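Long-range contacts in orotidine 5'-phosphate decarboxylase (Pyrococcus horikoshii, PDB 2CZD), which probably catalyses the decarboxylation of orotidine 5'-monophosphate to uridine 5'-monophosphate, the last step of de novo UMP synthesis: residues I2-D7 against R186-A191; I25-V30 against G51-A56. All blocks are in the same frame, centred on the assembly; numbering follows the deposited sequence.

Contact 1 of 2, residues I2-D7 against R186-A191; sequences IVLALD and RAIYNA
Tyr-189 reaches from the short helix 186-189 to the end of strand 2-5 and lays its ring beside the turn from Ala-5 to Asp-7. Its CG stands between the backbone N and the carbonyl carbon (chi1 65°), which folds the ring back over Arg-186 CA, 3.6 Å from the ring plane at the centre of one face. The carbonyl carbon of Asp-7 sits over the rim of the opposite face. Ala-5 O meets the ring edge near its plane, 3.1 Å from Tyr-189 CE1, a close C-H to carbonyl approach. The ring is thus held between the turn and its own helix.

No direct hydrogen bond crosses this contact; two waters make the polar link. One donates a hydrogen bond to Asp-7 O and also bonds to Tyr-189 OH at 2.7 Å. The other lies in the ring plane at its edge, bonds to the same hydroxyl, and donates to Asp-7 OD2, 2.6 Å from the water oxygen. Asp-7 and Arg-186 are both substrate-binding residues, so the tyrosine and its waters lie beside the active site.

Further back the contact turns apolar. Ile-188, CG1 beside its backbone N (chi1 -71°), splits its branches between two strand residues: CG2 lies 3.8 Å from Leu-4 CD1, and CD1 lies 4.0 Å from Ile-2 CG2. Helix 11-21 adds Val-21 against both Leu-4 and Ile-188, and helix 194-205 brings Ala-198 onto Ile-188 and Ile-201 and Tyr-202 onto Ile-2, while strand 2-5 runs between strands 181-184 and 27-31 in the barrel.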
loop_
_atom_site.group_PDB
_atom_site.type_symbol
_atom_site.label_atom_id
_atom_site.label_comp_id
_atom_site.label_asym_id
_atom_site.label_seq_id
_atom_site.Cartn_x
_atom_site.Cartn_y
_atom_site.Cartn_z
ATOM N N ILE B 2 -20.500 -13.753 4.369
ATOM C CA ILE B 2 -20.226 -12.723 3.384
ATOM C C ILE B 2 -19.426 -11.552 3.922
ATOM O O ILE B 2 -19.712 -11.056 5.000
ATOM C CB ILE B 2 -21.574 -12.170 2.827
ATOM C CG1 ILE B 2 -22.345 -13.299 2.167
ATOM C CG2 ILE B 2 -21.343 -10.990 1.873
ATOM C CD1 ILE B 2 -23.773 -12.899 1.788
ATOM N N VAL B 3 -18.415 -11.138 3.157
ATOM C CA VAL B 3 -17.626 -9.959 3.486
ATOM C C VAL B 3 -18.068 -8.925 2.464
ATOM O O VAL B 3 -17.913 -9.128 1.275
ATOM C CB VAL B 3 -16.111 -10.195 3.326
ATOM C CG1 VAL B 3 -15.368 -8.851 3.469
ATOM C CG2 VAL B 3 -15.639 -11.193 4.409
ATOM N N LEU B 4 -18.645 -7.825 2.935
ATOM C CA LEU B 4 -19.106 -6.775 2.028
ATOM C C LEU B 4 -17.981 -5.791 1.729
ATOM O O LEU B 4 -17.486 -5.133 2.647
ATOM C CB LEU B 4 -20.281 -6.009 2.656
ATOM C CG LEU B 4 -20.748 -4.803 1.833
ATOM C CD1 LEU B 4 -21.319 -5.271 0.504
ATOM C CD2 LEU B 4 -21.822 -4.036 2.627
ATOM N N ALA B 5 -17.580 -5.721 0.460
ATOM C CA ALA B 5 -16.558 -4.759 0.013
ATOM C C ALA B 5 -17.369 -3.470 -0.145
ATOM O O ALA B 5 -18.031 -3.239 -1.180
ATOM C CB ALA B 5 -15.958 -5.196 -1.314
ATOM N N LEU B 6 -17.322 -2.647 0.903
ATOM C CA LEU B 6 -18.114 -1.419 0.977
ATOM C C LEU B 6 -17.452 -0.266 0.245
ATOM O O LEU B 6 -17.005 0.729 0.852
ATOM C CB LEU B 6 -18.359 -1.059 2.437
ATOM C CG LEU B 6 -19.377 0.060 2.686
ATOM C CD1 LEU B 6 -20.742 -0.391 2.175
ATOM C CD2 LEU B 6 -19.438 0.358 4.172
ATOM N N ASP B 7 -17.424 -0.408 -1.070
ATOM C CA ASP B 7 -16.772 0.566 -1.923
ATOM C C ASP B 7 -17.747 1.644 -2.381
ATOM O O ASP B 7 -17.965 1.855 -3.569
ATOM C CB ASP B 7 -16.121 -0.157 -3.103
ATOM C CG ASP B 7 -15.041 -1.144 -2.664
ATOM O OD1 ASP B 7 -14.549 -1.024 -1.520
ATOM O OD2 ASP B 7 -14.673 -2.031 -3.467
ATOM N N ARG B 186 -20.329 -4.725 -5.516
ATOM C CA ARG B 186 -21.444 -4.113 -6.243
ATOM C C ARG B 186 -22.740 -4.909 -6.239
ATOM O O ARG B 186 -23.822 -4.314 -6.227
ATOM C CB ARG B 186 -21.053 -3.874 -7.706
ATOM C CG ARG B 186 -19.976 -2.845 -7.915
ATOM C CD ARG B 186 -19.589 -2.728 -9.392
ATOM N NE ARG B 186 -18.504 -1.764 -9.559
ATOM C CZ ARG B 186 -18.671 -0.443 -9.594
ATOM N NH1 ARG B 186 -17.618 0.353 -9.733
ATOM N NH2 ARG B 186 -19.892 0.082 -9.521
ATOM N N ALA B 187 -22.641 -6.234 -6.261
ATOM C CA ALA B 187 -23.838 -7.069 -6.296
ATOM C C ALA B 187 -24.743 -6.732 -5.127
ATOM O O ALA B 187 -25.967 -6.884 -5.214
ATOM C CB ALA B 187 -23.470 -8.538 -6.285
ATOM N N ILE B 188 -24.144 -6.267 -4.035
ATOM C CA ILE B 188 -24.921 -5.867 -2.882
ATOM C C ILE B 188 -25.060 -4.351 -2.745
ATOM O O ILE B 188 -26.182 -3.837 -2.717
ATOM C CB ILE B 188 -24.304 -6.418 -1.575
ATOM C CG1 ILE B 188 -24.504 -7.929 -1.516
ATOM C CG2 ILE B 188 -24.990 -5.819 -0.364
ATOM C CD1 ILE B 188 -23.734 -8.605 -0.346
ATOM N N TYR B 189 -23.949 -3.615 -2.684
ATOM C CA TYR B 189 -24.105 -2.181 -2.446
ATOM C C TYR B 189 -24.782 -1.344 -3.509
ATOM O O TYR B 189 -25.310 -0.278 -3.189
ATOM C CB TYR B 189 -22.778 -1.512 -2.026
ATOM C CG TYR B 189 -21.658 -1.491 -3.044
ATOM C CD1 TYR B 189 -20.525 -2.294 -2.879
ATOM C CD2 TYR B 189 -21.682 -0.599 -4.124
ATOM C CE1 TYR B 189 -19.449 -2.208 -3.749
ATOM C CE2 TYR B 189 -20.615 -0.503 -4.994
ATOM C CZ TYR B 189 -19.498 -1.312 -4.803
ATOM O OH TYR B 189 -18.435 -1.245 -5.673
ATOM N N ASN B 190 -24.774 -1.808 -4.755
ATOM C CA ASN B 190 -25.429 -1.073 -5.836
ATOM C C ASN B 190 -26.743 -1.742 -6.252
ATOM O O ASN B 190 -27.336 -1.389 -7.272
ATOM C CB ASN B 190 -24.487 -0.936 -7.042
ATOM C CG ASN B 190 -23.585 0.291 -6.948
ATOM O OD1 ASN B 190 -22.675 0.469 -7.764
ATOM N ND2 ASN B 190 -23.834 1.146 -5.956
ATOM N N ALA B 191 -27.209 -2.703 -5.458
ATOM C CA ALA B 191 -28.467 -3.388 -5.774
ATOM C C ALA B 191 -29.649 -2.472 -5.474
ATOM O O ALA B 191 -29.544 -1.548 -4.679
ATOM C CB ALA B 191 -28.601 -4.681 -4.950
HETATM O O HOH W 1 -17.428 1.145 -6.295
HETATM O O HOH W 2 -16.213 -2.824 -5.339
#

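Contact 2 of 2, residues I25-V30 against G51-A56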
loop_
_atom_site.group_PDB
_atom_site.type_symbol
_atom_site.label_atom_id
_atom_site.label_comp_id
_atom_site.label_asym_id
_atom_site.label_seq_id
_atom_site.Cartn_x
_atom_site.Cartn_y
_atom_site.Cartn_z
ATOM N N ILE B 25 -24.342 -10.227 6.689
ATOM C CA ILE B 25 -22.904 -10.168 6.408
ATOM C C ILE B 25 -22.109 -10.398 7.690
ATOM O O ILE B 25 -22.605 -10.153 8.796
ATOM C CB ILE B 25 -22.502 -8.814 5.780
ATOM C CG1 ILE B 25 -22.802 -7.673 6.749
ATOM C CG2 ILE B 25 -23.300 -8.580 4.495
ATOM C CD1 ILE B 25 -22.117 -6.355 6.350
ATOM N N SER B 26 -20.888 -10.889 7.536
ATOM C CA SER B 26 -20.026 -11.159 8.679
ATOM C C SER B 26 -18.961 -10.097 8.906
ATOM O O SER B 26 -18.473 -9.919 10.042
ATOM C CB SER B 26 -19.357 -12.516 8.511
ATOM O OG SER B 26 -20.345 -13.525 8.413
ATOM N N MET B 27 -18.586 -9.396 7.838
ATOM C CA MET B 27 -17.581 -8.337 7.942
ATOM C C MET B 27 -17.774 -7.304 6.852
ATOM O O MET B 27 -18.380 -7.582 5.824
ATOM C CB MET B 27 -16.169 -8.914 7.797
ATOM C CG MET B 27 -15.826 -9.951 8.847
ATOM S SD MET B 27 -14.088 -10.362 8.772
ATOM C CE MET B 27 -14.063 -11.964 9.639
ATOM N N ILE B 28 -17.228 -6.115 7.092
ATOM C CA ILE B 28 -17.251 -5.026 6.133
ATOM C C ILE B 28 -15.786 -4.810 5.783
ATOM O O ILE B 28 -14.930 -4.761 6.675
ATOM C CB ILE B 28 -17.787 -3.731 6.758
ATOM C CG1 ILE B 28 -19.244 -3.933 7.181
ATOM C CG2 ILE B 28 -17.648 -2.583 5.773
ATOM C CD1 ILE B 28 -19.766 -2.827 8.094
ATOM N N LYS B 29 -15.494 -4.718 4.497
ATOM C CA LYS B 29 -14.123 -4.471 4.050
ATOM C C LYS B 29 -14.029 -3.055 3.468
ATOM O O LYS B 29 -14.829 -2.665 2.600
ATOM C CB LYS B 29 -13.713 -5.506 2.987
ATOM C CG LYS B 29 -12.274 -5.320 2.463
ATOM C CD LYS B 29 -11.935 -6.450 1.496
ATOM C CE LYS B 29 -12.556 -6.237 0.101
ATOM N NZ LYS B 29 -11.975 -5.046 -0.594
ATOM N N VAL B 30 -13.063 -2.282 3.948
ATOM C CA VAL B 30 -12.879 -0.920 3.461
ATOM C C VAL B 30 -11.518 -0.815 2.778
ATOM O O VAL B 30 -10.602 -1.581 3.082
ATOM C CB VAL B 30 -12.985 0.123 4.604
ATOM C CG1 VAL B 30 -14.366 0.019 5.274
ATOM C CG2 VAL B 30 -11.872 -0.091 5.624
ATOM N N GLY B 51 -21.468 -2.288 14.525
ATOM C CA GLY B 51 -21.020 -3.373 15.383
ATOM C C GLY B 51 -20.533 -4.572 14.574
ATOM O O GLY B 51 -20.359 -5.672 15.112
ATOM N N VAL B 52 -20.315 -4.357 13.279
ATOM C CA VAL B 52 -19.840 -5.416 12.382
ATOM C C VAL B 52 -18.311 -5.339 12.288
ATOM O O VAL B 52 -17.751 -4.239 12.265
ATOM C CB VAL B 52 -20.424 -5.251 10.972
ATOM C CG1 VAL B 52 -19.873 -6.332 10.055
ATOM C CG2 VAL B 52 -21.958 -5.379 11.024
ATOM N N GLU B 53 -17.646 -6.492 12.246
ATOM C CA GLU B 53 -16.181 -6.518 12.158
ATOM C C GLU B 53 -15.706 -5.862 10.873
ATOM O O GLU B 53 -16.365 -5.947 9.839
ATOM C CB GLU B 53 -15.662 -7.955 12.247
ATOM C CG GLU B 53 -15.624 -8.468 13.689
ATOM C CD GLU B 53 -15.063 -9.864 13.814
ATOM O OE1 GLU B 53 -14.923 -10.327 14.966
ATOM O OE2 GLU B 53 -14.765 -10.504 12.781
ATOM N N ILE B 54 -14.548 -5.208 10.949
ATOM C CA ILE B 54 -13.993 -4.497 9.802
ATOM C C ILE B 54 -12.642 -4.984 9.319
ATOM O O ILE B 54 -11.725 -5.207 10.115
ATOM C CB ILE B 54 -13.865 -2.980 10.124
ATOM C CG1 ILE B 54 -15.255 -2.399 10.412
ATOM C CG2 ILE B 54 -13.216 -2.236 8.963
ATOM C CD1 ILE B 54 -15.210 -0.991 10.964
ATOM N N ILE B 55 -12.549 -5.195 8.013
ATOM C CA ILE B 55 -11.287 -5.560 7.390
ATOM C C ILE B 55 -10.785 -4.326 6.641
ATOM O O ILE B 55 -11.513 -3.754 5.825
ATOM C CB ILE B 55 -11.445 -6.676 6.341
ATOM C CG1 ILE B 55 -11.892 -7.967 7.008
ATOM C CG2 ILE B 55 -10.085 -6.917 5.616
ATOM C CD1 ILE B 55 -12.407 -9.025 5.984
ATOM N N ALA B 56 -9.547 -3.910 6.903
ATOM C CA ALA B 56 -8.962 -2.779 6.180
ATOM C C ALA B 56 -8.089 -3.384 5.076
ATOM O O ALA B 56 -7.010 -3.940 5.354
ATOM C CB ALA B 56 -8.126 -1.900 7.127
HETATM O O HOH W 3 -19.199 -8.908 12.499
HETATM O O HOH W 4 -17.083 -11.746 11.699
#
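Ile-25 makes the first touch, its CD1 lying against Val-52 CG1 ahead of the paired strands. The carbonyl of Ser-26 works through water: one molecule links Ser-26 O to Glu-53 N, and a second donates both to Ser-26 O and to Glu-53 OE2, an oxygen also hydrogen-bonded to Tyr-81 OH.

Met-27, extended beyond CG, runs obliquely across Glu-53 and Ile-55. Its SD rests 3.5 Å from Ile-55 CD1, and its CE ends beside the Glu-53 carboxylate, 3.5 Å from OE2. On the other face of the sheet Ile-28 meets Val-52 at about a right angle, with Ile-28 CD1 3.8 Å from Val-52 CB. The backbone of Ile-28 is gripped twice: its N bonds to Glu-53 O at 2.9 Å, and its O accepts Ile-55 N at 2.8 Å with a nearly straight N-H...O angle of 170°.

Lys-29 lays only its inner part near the neighbouring strand, CG 4.2 Å from Ile-55 CG2. Bends at chi3 (78°) and chi4 (66°) then take NZ to a salt bridge with Asp-57; both are substrate-binding residues. Val-30 N closes the pairing on Ile-55 O at 2.8 Å, the donor almost in line with the C=O bond. Val-30 CG2 leans toward Ile-54 CG2 and Ala-56 CB, on the face that helix 41-50 covers with Leu-46.

Adjacent parallel strands with a helical connection make this a beta-alpha-beta unit of the TIM barrel: Met-27, Lys-29 and Ile-55 face the barrel interior, Ile-28, Val-30 and Ile-54 the helical layer, and Lys-29 bends toward the C-terminal strand ends, the active-site side.

In the fold
Both contacts are buried and share the wall of one barrel, where strands 2-5 and 27-31 are neighbours; backbone hydrogen bonds from Lys-29 N to Leu-4 O and from Ser-26 N to Ile-2 O join them directly. Contact 2 pairs strand with strand, so main-chain hydrogen bonds set its register and side chains pack on both faces. Contact 1 sets a strand against a short helix late in the chain, relying on apolar side chains at one end and a water-linked tyrosine at the other. Each supplies substrate-binding residues, Asp-7 and Arg-186 from contact 1 and Lys-29 from contact 2, the nearest atoms of the Lys-29 and Asp-7 side chains lying about 5 Å apart.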